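Carboxylase (Deinococcus radiodurans, PDB 5H80) probably catalyses the ATP-dependent carboxylation of a biotin cofactor, as the biotin carboxylase domain of a single-chain multienzyme carboxylase. Local coordinates at residues E347-A351 / V352-T356; T395-G399 / P400-V404; T406-T409 / T410-P414. All blocks are in the same frame, centred on the assembly; numbering follows the deposited sequence.

The three contacts follow one another along the chain, and each is a local turn or helix end. Contact 1 caps both ends of the short helix 349-352, which precedes strand 367-374 in the chain, and its centre lies about 29 Å from that of contact 2 and 36 Å from that of contact 3. Contacts 2 and 3 adjoin in sequence along strand 402-406, an outermost strand, within this chain, of an antiparallel sheet that also holds 421-429; their centres are about 17 Å apart. Each has a type II turn, and both come within reach of the second subunit. A bound 1,2-ethanediol, probably from the crystallisation liquor, lies about 4 Å from the side chain of Pro400.

Contact 1 of 3, residues E347-A351 / V352-T356; sequences ETLTA and VGLAT
Leu349 O receives Leu354 N at 3.0 Å and Thr350 O receives Gly353 N, the pair of bonds that defines a Schellman motif at the end of the short helix 349-352. Gly353 makes the reversal with a phi of 83°, a value that costs a residue without a side chain little. Its own bond is the poorer one, since the N-H reaches Thr350 O from above the carbonyl plane. One residue before Gly353, Val352 N makes the helical i+4 to i bond to Thr348 O. Thr348 is the N-cap: with chi1 at 69° its OG1 faces the first turn and accepts from Ala351 N at 3.2 Å, a nearly straight bond.

The branched Val352 packs back on the turn, its CG1 3.7 Å from Glu347 CB and its CG2 beside Leu349 O, while the Glu347 carboxylate reaches away to a salt bridge with Arg342. Leu349 and Leu354 are the buried anchors; their methyls CD2 and CD1 meet loosely at 4.2 Å, and both side chains rest on Ala243 of strand 236-245, with helix 336-344 also against them. Thr356 crosses Leu349 at about a right angle, laying OG1 3.7 Å from Leu349 CD1. That same hydroxyl shares one water with Thr350 OG1, and the water donates to Leu354 O at 2.6 Å.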
ATOM      1  N   GLU A 347     -20.614   7.129  16.107  1.00 25.51           N
ATOM      2  CA  GLU A 347     -21.171   7.167  14.827  1.00 23.55           C
ATOM      3  C   GLU A 347     -21.759   5.828  14.323  1.00 22.01           C
ATOM      4  O   GLU A 347     -21.316   4.744  14.707  1.00 26.35           O
ATOM      5  CB  GLU A 347     -20.202   7.744  13.793  1.00 21.73           C
ATOM      6  CG  GLU A 347     -20.201   9.287  13.775  1.00 22.69           C
ATOM      7  CD  GLU A 347     -19.084   9.934  12.893  1.00 23.71           C
ATOM      8  OE1 GLU A 347     -17.898   9.623  12.992  1.00 28.92           O
ATOM      9  OE2 GLU A 347     -19.496  10.783  12.025  1.00 26.11           O
ATOM     10  N   THR A 348     -22.634   5.924  13.339  1.00 21.01           N
ATOM     11  CA  THR A 348     -23.235   4.742  12.625  1.00 22.65           C
ATOM     12  C   THR A 348     -22.267   4.033  11.632  1.00 22.73           C
ATOM     13  O   THR A 348     -21.291   4.619  11.143  1.00 22.97           O
ATOM     14  CB  THR A 348     -24.553   5.008  11.933  1.00 27.85           C
ATOM     15  OG1 THR A 348     -24.338   5.888  10.789  1.00 22.00           O
ATOM     16  CG2 THR A 348     -25.586   5.620  12.858  1.00 27.58           C
ATOM     17  N   LEU A 349     -22.544   2.819  11.270  1.00 25.92           N
ATOM     18  CA  LEU A 349     -21.740   2.116  10.222  1.00 21.49           C
ATOM     19  C   LEU A 349     -21.739   2.936   8.958  1.00 22.67           C
ATOM     20  O   LEU A 349     -20.723   3.076   8.341  1.00 24.07           O
ATOM     21  CB  LEU A 349     -22.362   0.803   9.804  1.00 24.31           C
ATOM     22  CG  LEU A 349     -22.281  -0.220  10.936  1.00 21.79           C
ATOM     23  CD1 LEU A 349     -23.108  -1.436  10.584  1.00 27.26           C
ATOM     24  CD2 LEU A 349     -20.794  -0.597  11.175  1.00 27.48           C
ATOM     25  N   THR A 350     -22.888   3.452   8.583  1.00 24.39           N
ATOM     26  CA  THR A 350     -22.937   4.255   7.364  1.00 20.50           C
ATOM     27  C   THR A 350     -22.022   5.518   7.477  1.00 22.57           C
ATOM     28  O   THR A 350     -21.307   5.823   6.523  1.00 25.08           O
ATOM     29  CB  THR A 350     -24.391   4.647   7.054  1.00 25.61           C
ATOM     30  OG1 THR A 350     -25.081   3.500   6.620  1.00 28.95           O
ATOM     31  CG2 THR A 350     -24.468   5.686   5.932  1.00 32.46           C
ATOM     32  N   ALA A 351     -22.043   6.256   8.557  1.00 23.00           N
ATOM     33  CA  ALA A 351     -21.213   7.480   8.807  1.00 27.53           C
ATOM     34  C   ALA A 351     -19.694   7.163   8.796  1.00 21.68           C
ATOM     35  O   ALA A 351     -18.899   8.081   8.502  1.00 24.48           O
ATOM     36  CB  ALA A 351     -21.593   8.112  10.127  1.00 25.06           C
ATOM     37  N   VAL A 352     -19.329   5.969   9.317  1.00 23.48           N
ATOM     38  CA  VAL A 352     -17.940   5.555   9.373  1.00 23.98           C
ATOM     39  C   VAL A 352     -17.436   4.993   8.009  1.00 28.63           C
ATOM     40  O   VAL A 352     -16.239   4.788   7.821  1.00 31.75           O
ATOM     41  CB  VAL A 352     -17.638   4.691  10.667  1.00 24.07           C
ATOM     42  CG1 VAL A 352     -18.164   5.350  11.930  1.00 20.44           C
ATOM     43  CG2 VAL A 352     -18.054   3.277  10.455  1.00 22.94           C
ATOM     44  N   GLY A 353     -18.334   4.862   7.064  1.00 25.81           N
ATOM     45  CA  GLY A 353     -18.053   4.328   5.679  1.00 29.43           C
ATOM     46  C   GLY A 353     -18.015   2.864   5.483  1.00 32.63           C
ATOM     47  O   GLY A 353     -17.464   2.389   4.470  1.00 30.78           O
ATOM     48  N   LEU A 354     -18.678   2.122   6.350  1.00 25.95           N
ATOM     49  CA  LEU A 354     -18.797   0.671   6.190  1.00 27.60           C
ATOM     50  C   LEU A 354     -20.138   0.359   5.673  1.00 31.22           C
ATOM     51  O   LEU A 354     -21.166   0.808   6.196  1.00 29.44           O
ATOM     52  CB  LEU A 354     -18.553  -0.059   7.517  1.00 21.89           C
ATOM     53  CG  LEU A 354     -17.123  -0.007   8.087  1.00 22.78           C
ATOM     54  CD1 LEU A 354     -16.933  -0.718   9.422  1.00 22.54           C
ATOM     55  CD2 LEU A 354     -16.048  -0.562   7.146  1.00 28.62           C
ATOM     56  N   ALA A 355     -20.174  -0.370   4.561  1.00 34.45           N
ATOM     57  CA  ALA A 355     -21.457  -0.785   4.032  1.00 30.90           C
ATOM     58  C   ALA A 355     -22.163  -1.839   4.922  1.00 27.58           C
ATOM     59  O   ALA A 355     -21.476  -2.768   5.464  1.00 28.78           O
ATOM     60  CB  ALA A 355     -21.276  -1.216   2.599  1.00 32.18           C
ATOM     61  N   THR A 356     -23.470  -1.670   5.125  1.00 28.97           N
ATOM     62  CA  THR A 356     -24.256  -2.658   5.886  1.00 30.52           C
ATOM     63  C   THR A 356     -24.692  -3.629   4.821  1.00 34.27           C
ATOM     64  O   THR A 356     -25.334  -3.223   3.854  1.00 33.53           O
ATOM     65  CB  THR A 356     -25.414  -2.010   6.606  1.00 33.82           C
ATOM     66  OG1 THR A 356     -24.898  -0.997   7.408  1.00 34.35           O
ATOM     67  CG2 THR A 356     -26.161  -3.003   7.488  1.00 33.72           C
TER
HETATM   68  O   HOH W   1     -23.766   1.032   6.335  1.00 36.40           O

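Contact 2 of 3, residues T395-G399 / P400-V404; sequences TPPGG and PGVRV
With chi1 at 161°, Val402 turns CG1 opposite its backbone N and toward the incoming chain, where it lies 3.6 Å from Pro397 O and 3.8 Å from Gly398 CA. Val404, two residues along the strand, takes nearly the same torsion, so that its CG1 meets Pro396 CB at 3.9 Å while CG2 packs over one face of the Pro397 ring, nearest CD and CG; Val404 has a second conformer, so these last contacts describe only one of its states. The alternation of strand 402-406 puts both valines on one side, against Pro396 and Pro397, and sends Arg403 to the other, where it forms salt bridges with Glu329, Glu330 and Asp405.

The reversal between the two runs is a type II beta turn from Gly399 to Val402, closed by Val402 N to Gly399 O at 3.2 Å. Pro400 and Gly401 fill its corners: the proline ring fixes the first phi near the value wanted there, and glycine accepts the positive phi of the second, 72°. Gly399 has a phi of 96°, and a side chain there would run into Pro400 CD, which suits glycine. A water ties the turn to the chain before it, donating to Gly398 O at 3.0 Å and to Pro400 O at 2.8 Å.

Phe448 packs on Pro396 and Pro397, Ala444 of helix 434-446 touches Pro397 and Val402, and Pro400 packs on Asp405 of the second subunit. Apolar contact thus carries the side-chain packing, while proline's fixed phi and glycine's freedom probably help set the turn that the backbone bond closes.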
ATOM      1  N   THR A 395      15.511  -2.847   7.091  1.00 34.04           N
ATOM      2  CA  THR A 395      15.080  -2.144   5.879  1.00 35.49           C
ATOM      3  C   THR A 395      13.979  -3.056   5.312  1.00 30.32           C
ATOM      4  O   THR A 395      14.252  -4.014   4.611  1.00 27.56           O
ATOM      5  CB  THR A 395      16.199  -1.939   4.877  1.00 43.78           C
ATOM      6  OG1 THR A 395      17.301  -1.315   5.572  1.00 41.71           O
ATOM      7  CG2 THR A 395      15.743  -1.060   3.759  1.00 45.89           C
ATOM      8  N   PRO A 396      12.758  -2.783   5.758  1.00 27.63           N
ATOM      9  CA  PRO A 396      11.616  -3.635   5.311  1.00 27.73           C
ATOM     10  C   PRO A 396      11.360  -3.440   3.817  1.00 23.94           C
ATOM     11  O   PRO A 396      11.769  -2.446   3.252  1.00 28.35           O
ATOM     12  CB  PRO A 396      10.434  -3.114   6.162  1.00 31.84           C
ATOM     13  CG  PRO A 396      11.083  -2.484   7.336  1.00 28.17           C
ATOM     14  CD  PRO A 396      12.329  -1.815   6.790  1.00 33.03           C
ATOM     15  N   PRO A 397      10.701  -4.428   3.175  1.00 25.72           N
ATOM     16  CA  PRO A 397      10.284  -4.340   1.802  1.00 22.45           C
ATOM     17  C   PRO A 397       9.334  -3.216   1.558  1.00 24.00           C
ATOM     18  O   PRO A 397       8.646  -2.810   2.454  1.00 23.83           O
ATOM     19  CB  PRO A 397       9.592  -5.691   1.510  1.00 25.25           C
ATOM     20  CG  PRO A 397       9.239  -6.199   2.834  1.00 24.28           C
ATOM     21  CD  PRO A 397      10.115  -5.585   3.864  1.00 22.01           C
ATOM     22  N   GLY A 398       9.311  -2.653   0.349  1.00 26.75           N
ATOM     23  CA  GLY A 398       8.275  -1.716  -0.033  1.00 26.60           C
ATOM     24  C   GLY A 398       7.925  -1.832  -1.510  1.00 25.60           C
ATOM     25  O   GLY A 398       8.244  -2.842  -2.188  1.00 25.67           O
ATOM     26  N   GLY A 399       7.217  -0.844  -1.937  1.00 22.89           N
ATOM     27  CA  GLY A 399       6.837  -0.606  -3.268  1.00 21.48           C
ATOM     28  C   GLY A 399       5.421  -1.168  -3.534  1.00 25.30           C
ATOM     29  O   GLY A 399       4.677  -1.423  -2.592  1.00 22.70           O
ATOM     30  N   PRO A 400       4.980  -1.224  -4.784  1.00 21.78           N
ATOM     31  CA  PRO A 400       3.639  -1.583  -5.123  1.00 24.47           C
ATOM     32  C   PRO A 400       3.181  -2.987  -4.551  1.00 23.71           C
ATOM     33  O   PRO A 400       3.993  -3.948  -4.446  1.00 25.04           O
ATOM     34  CB  PRO A 400       3.615  -1.608  -6.665  1.00 29.60           C
ATOM     35  CG  PRO A 400       5.025  -1.727  -7.088  1.00 28.02           C
ATOM     36  CD  PRO A 400       5.771  -0.971  -6.030  1.00 23.68           C
ATOM     37  N   GLY A 401       1.972  -2.942  -3.973  1.00 23.02           N
ATOM     38  CA  GLY A 401       1.422  -4.146  -3.404  1.00 24.68           C
ATOM     39  C   GLY A 401       2.039  -4.630  -2.134  1.00 26.48           C
ATOM     40  O   GLY A 401       1.785  -5.768  -1.752  1.00 27.19           O
ATOM     41  N   VAL A 402       2.891  -3.836  -1.463  1.00 21.44           N
ATOM     42  CA  VAL A 402       3.472  -4.284  -0.205  1.00 21.39           C
ATOM     43  C   VAL A 402       3.141  -3.215   0.847  1.00 23.65           C
ATOM     44  O   VAL A 402       3.304  -2.039   0.611  1.00 24.18           O
ATOM     45  CB  VAL A 402       5.041  -4.358  -0.389  1.00 25.60           C
ATOM     46  CG1 VAL A 402       5.787  -4.356   0.945  1.00 26.57           C
ATOM     47  CG2 VAL A 402       5.358  -5.476  -1.298  1.00 28.20           C
ATOM     48  N   ARG A 403       2.840  -3.636   2.072  1.00 19.58           N
ATOM     49  CA  ARG A 403       2.644  -2.729   3.194  1.00 22.76           C
ATOM     50  C   ARG A 403       3.323  -3.416   4.387  1.00 22.53           C
ATOM     51  O   ARG A 403       3.121  -4.620   4.597  1.00 21.03           O
ATOM     52  CB  ARG A 403       1.152  -2.619   3.519  1.00 19.17           C
ATOM     53  CG  ARG A 403       0.829  -2.191   4.941  1.00 20.88           C
ATOM     54  CD  ARG A 403      -0.652  -2.043   5.163  1.00 25.89           C
ATOM     55  NE  ARG A 403      -0.940  -1.794   6.569  1.00 23.38           N
ATOM     56  CZ  ARG A 403      -2.214  -1.639   7.030  1.00 22.81           C
ATOM     57  NH1 ARG A 403      -3.294  -1.706   6.219  1.00 22.99           N
ATOM     58  NH2 ARG A 403      -2.434  -1.398   8.351  1.00 23.14           N
ATOM     59  N   VAL A 404       4.028  -2.627   5.198  0.50 21.50           N
ATOM     60  CA  VAL A 404       4.695  -3.149   6.402  0.50 21.14           C
ATOM     61  C   VAL A 404       4.325  -2.341   7.642  0.50 20.53           C
ATOM     62  O   VAL A 404       4.591  -1.160   7.681  0.50 20.49           O
ATOM     63  CB  VAL A 404       6.232  -3.156   6.268  0.50 19.37           C
ATOM     64  CG1 VAL A 404       6.880  -3.713   7.552  0.50 16.92           C
ATOM     65  CG2 VAL A 404       6.712  -4.012   5.101  0.50 19.97           C
TER
HETATM   66  O   HOH W   2       6.799  -3.893  -4.549  1.00 30.33           O

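Contact 3 of 3, residues T406-T409 / T410-P414; sequences TFVT and TGLTP
Phe407 and Leu412 make the main apolar contact round this turn: Leu412 CD2 comes up obliquely to the ring, 3.6 Å from Phe407 CE1, and the two side chains cross at about a right angle. Leu412 reaches there because CG stands opposite its backbone N, chi1 -179°, which carries the branched end back toward the preceding residues. Val408 CG2 lies 4.1 Å from Leu412 CD2 and also 3.5 Å above the plane of the Phe407 ring, toward its rim. The ring itself makes a cation-pi contact with Arg40.

Among the hydrogen bonds, Leu412 N to Thr409 O, at 3.1 Å, closes a type II beta turn whose third residue, Gly411, holds a phi of 92° that a residue without CB adopts easily. Ahead of the beta turn, Thr406 OG1 accepts from Val408 N at 3.2 Å, an ST turn, and bonds to Leu422 O as well.

Gly411 and Leu412 form backbone bonds with Val391, while Arg40 and Arg73, the latter bonded to Thr409 OG1, link the loop to the N-terminal part of the chain. Threonine suits positions 406 and 409, its hydroxyl serving as a short polar arm. The Leu412 N to Thr409 O bond and the positive phi of Gly411 thus set the bend, a phenyl ring and two branched aliphatic side chains pack it against itself, and the cation-pi contact and hydroxyl bonds fasten the loop to its surroundings.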
ATOM      1  N   THR A 406       5.145  -1.967  11.556  1.00 21.85           N
ATOM      2  CA  THR A 406       6.214  -2.251  12.538  1.00 23.91           C
ATOM      3  C   THR A 406       6.268  -1.054  13.564  1.00 21.67           C
ATOM      4  O   THR A 406       5.634  -0.037  13.441  1.00 23.23           O
ATOM      5  CB  THR A 406       7.559  -2.538  11.825  1.00 22.77           C
ATOM      6  OG1 THR A 406       8.632  -3.021  12.704  1.00 25.42           O
ATOM      7  CG2 THR A 406       8.030  -1.317  11.049  1.00 24.25           C
ATOM      8  N   PHE A 407       7.144  -1.301  14.549  1.00 23.99           N
ATOM      9  CA  PHE A 407       7.597  -0.417  15.587  1.00 21.13           C
ATOM     10  C   PHE A 407       9.155  -0.286  15.662  1.00 23.32           C
ATOM     11  O   PHE A 407       9.684   0.555  16.386  1.00 27.57           O
ATOM     12  CB  PHE A 407       7.025  -0.887  16.937  1.00 24.23           C
ATOM     13  CG  PHE A 407       7.676  -2.081  17.386  1.00 22.43           C
ATOM     14  CD1 PHE A 407       8.660  -2.034  18.449  1.00 26.91           C
ATOM     15  CD2 PHE A 407       7.354  -3.307  16.879  1.00 25.61           C
ATOM     16  CE1 PHE A 407       9.293  -3.207  18.846  1.00 29.51           C
ATOM     17  CE2 PHE A 407       7.939  -4.450  17.323  1.00 26.74           C
ATOM     18  CZ  PHE A 407       8.926  -4.429  18.274  1.00 25.77           C
ATOM     19  N   VAL A 408       9.841  -1.080  14.872  1.00 22.90           N
ATOM     20  CA  VAL A 408      11.336  -1.383  14.913  1.00 24.04           C
ATOM     21  C   VAL A 408      12.025  -0.292  14.087  1.00 29.71           C
ATOM     22  O   VAL A 408      11.582   0.108  12.994  1.00 31.42           O
ATOM     23  CB  VAL A 408      11.716  -2.817  14.528  1.00 26.88           C
ATOM     24  CG1 VAL A 408      13.228  -3.011  14.601  1.00 28.52           C
ATOM     25  CG2 VAL A 408      11.024  -3.817  15.450  1.00 27.01           C
ATOM     26  N   THR A 409      13.062   0.330  14.665  1.00 32.11           N
ATOM     27  CA  THR A 409      13.999   1.098  13.828  1.00 36.26           C
ATOM     28  C   THR A 409      15.427   0.671  14.176  1.00 35.31           C
ATOM     29  O   THR A 409      15.663  -0.088  15.155  1.00 27.60           O
ATOM     30  CB  THR A 409      13.899   2.612  13.980  1.00 35.30           C
ATOM     31  OG1 THR A 409      14.045   2.952  15.366  1.00 47.35           O
ATOM     32  CG2 THR A 409      12.564   3.150  13.441  1.00 43.85           C
ATOM     33  N   THR A 410      16.382   1.185  13.391  1.00 36.71           N
ATOM     34  CA  THR A 410      17.788   0.807  13.590  1.00 45.31           C
ATOM     35  C   THR A 410      18.271   1.185  14.998  1.00 37.41           C
ATOM     36  O   THR A 410      17.991   2.296  15.502  1.00 39.82           O
ATOM     37  CB  THR A 410      18.647   1.402  12.462  1.00 51.24           C
ATOM     38  OG1 THR A 410      18.131   0.925  11.218  1.00 49.20           O
ATOM     39  CG2 THR A 410      20.081   0.965  12.582  1.00 49.79           C
ATOM     40  N   GLY A 411      18.924   0.220  15.636  1.00 36.81           N
ATOM     41  CA  GLY A 411      19.532   0.389  16.930  1.00 39.80           C
ATOM     42  C   GLY A 411      18.629   0.026  18.053  1.00 39.14           C
ATOM     43  O   GLY A 411      18.989   0.257  19.197  1.00 34.05           O
ATOM     44  N   LEU A 412      17.402  -0.449  17.753  1.00 34.26           N
ATOM     45  CA  LEU A 412      16.530  -0.960  18.803  1.00 29.18           C
ATOM     46  C   LEU A 412      17.085  -2.256  19.342  1.00 27.96           C
ATOM     47  O   LEU A 412      17.577  -3.124  18.547  1.00 34.37           O
ATOM     48  CB  LEU A 412      15.033  -1.093  18.280  1.00 27.09           C
ATOM     49  CG  LEU A 412      14.104  -1.593  19.381  1.00 29.81           C
ATOM     50  CD1 LEU A 412      13.898  -0.380  20.295  1.00 27.54           C
ATOM     51  CD2 LEU A 412      12.817  -2.275  18.858  1.00 34.52           C
ATOM     52  N   THR A 413      17.011  -2.477  20.655  1.00 31.86           N
ATOM     53  CA  THR A 413      17.279  -3.799  21.273  1.00 31.40           C
ATOM     54  C   THR A 413      15.949  -4.252  21.758  1.00 36.14           C
ATOM     55  O   THR A 413      15.489  -3.738  22.722  1.00 33.54           O
ATOM     56  CB  THR A 413      18.235  -3.768  22.541  1.00 35.69           C
ATOM     57  OG1 THR A 413      19.499  -3.370  22.148  1.00 36.72           O
ATOM     58  CG2 THR A 413      18.447  -5.148  23.175  1.00 37.75           C
ATOM     59  N   PRO A 414      15.291  -5.243  21.093  1.00 37.59           N
ATOM     60  CA  PRO A 414      14.039  -5.745  21.656  1.00 35.24           C
ATOM     61  C   PRO A 414      14.099  -6.390  23.050  1.00 39.55           C
ATOM     62  O   PRO A 414      15.087  -7.005  23.398  1.00 45.73           O
ATOM     63  CB  PRO A 414      13.598  -6.767  20.619  1.00 33.93           C
ATOM     64  CG  PRO A 414      14.217  -6.304  19.350  1.00 32.90           C
ATOM     65  CD  PRO A 414      15.591  -5.929  19.832  1.00 37.35           C
TER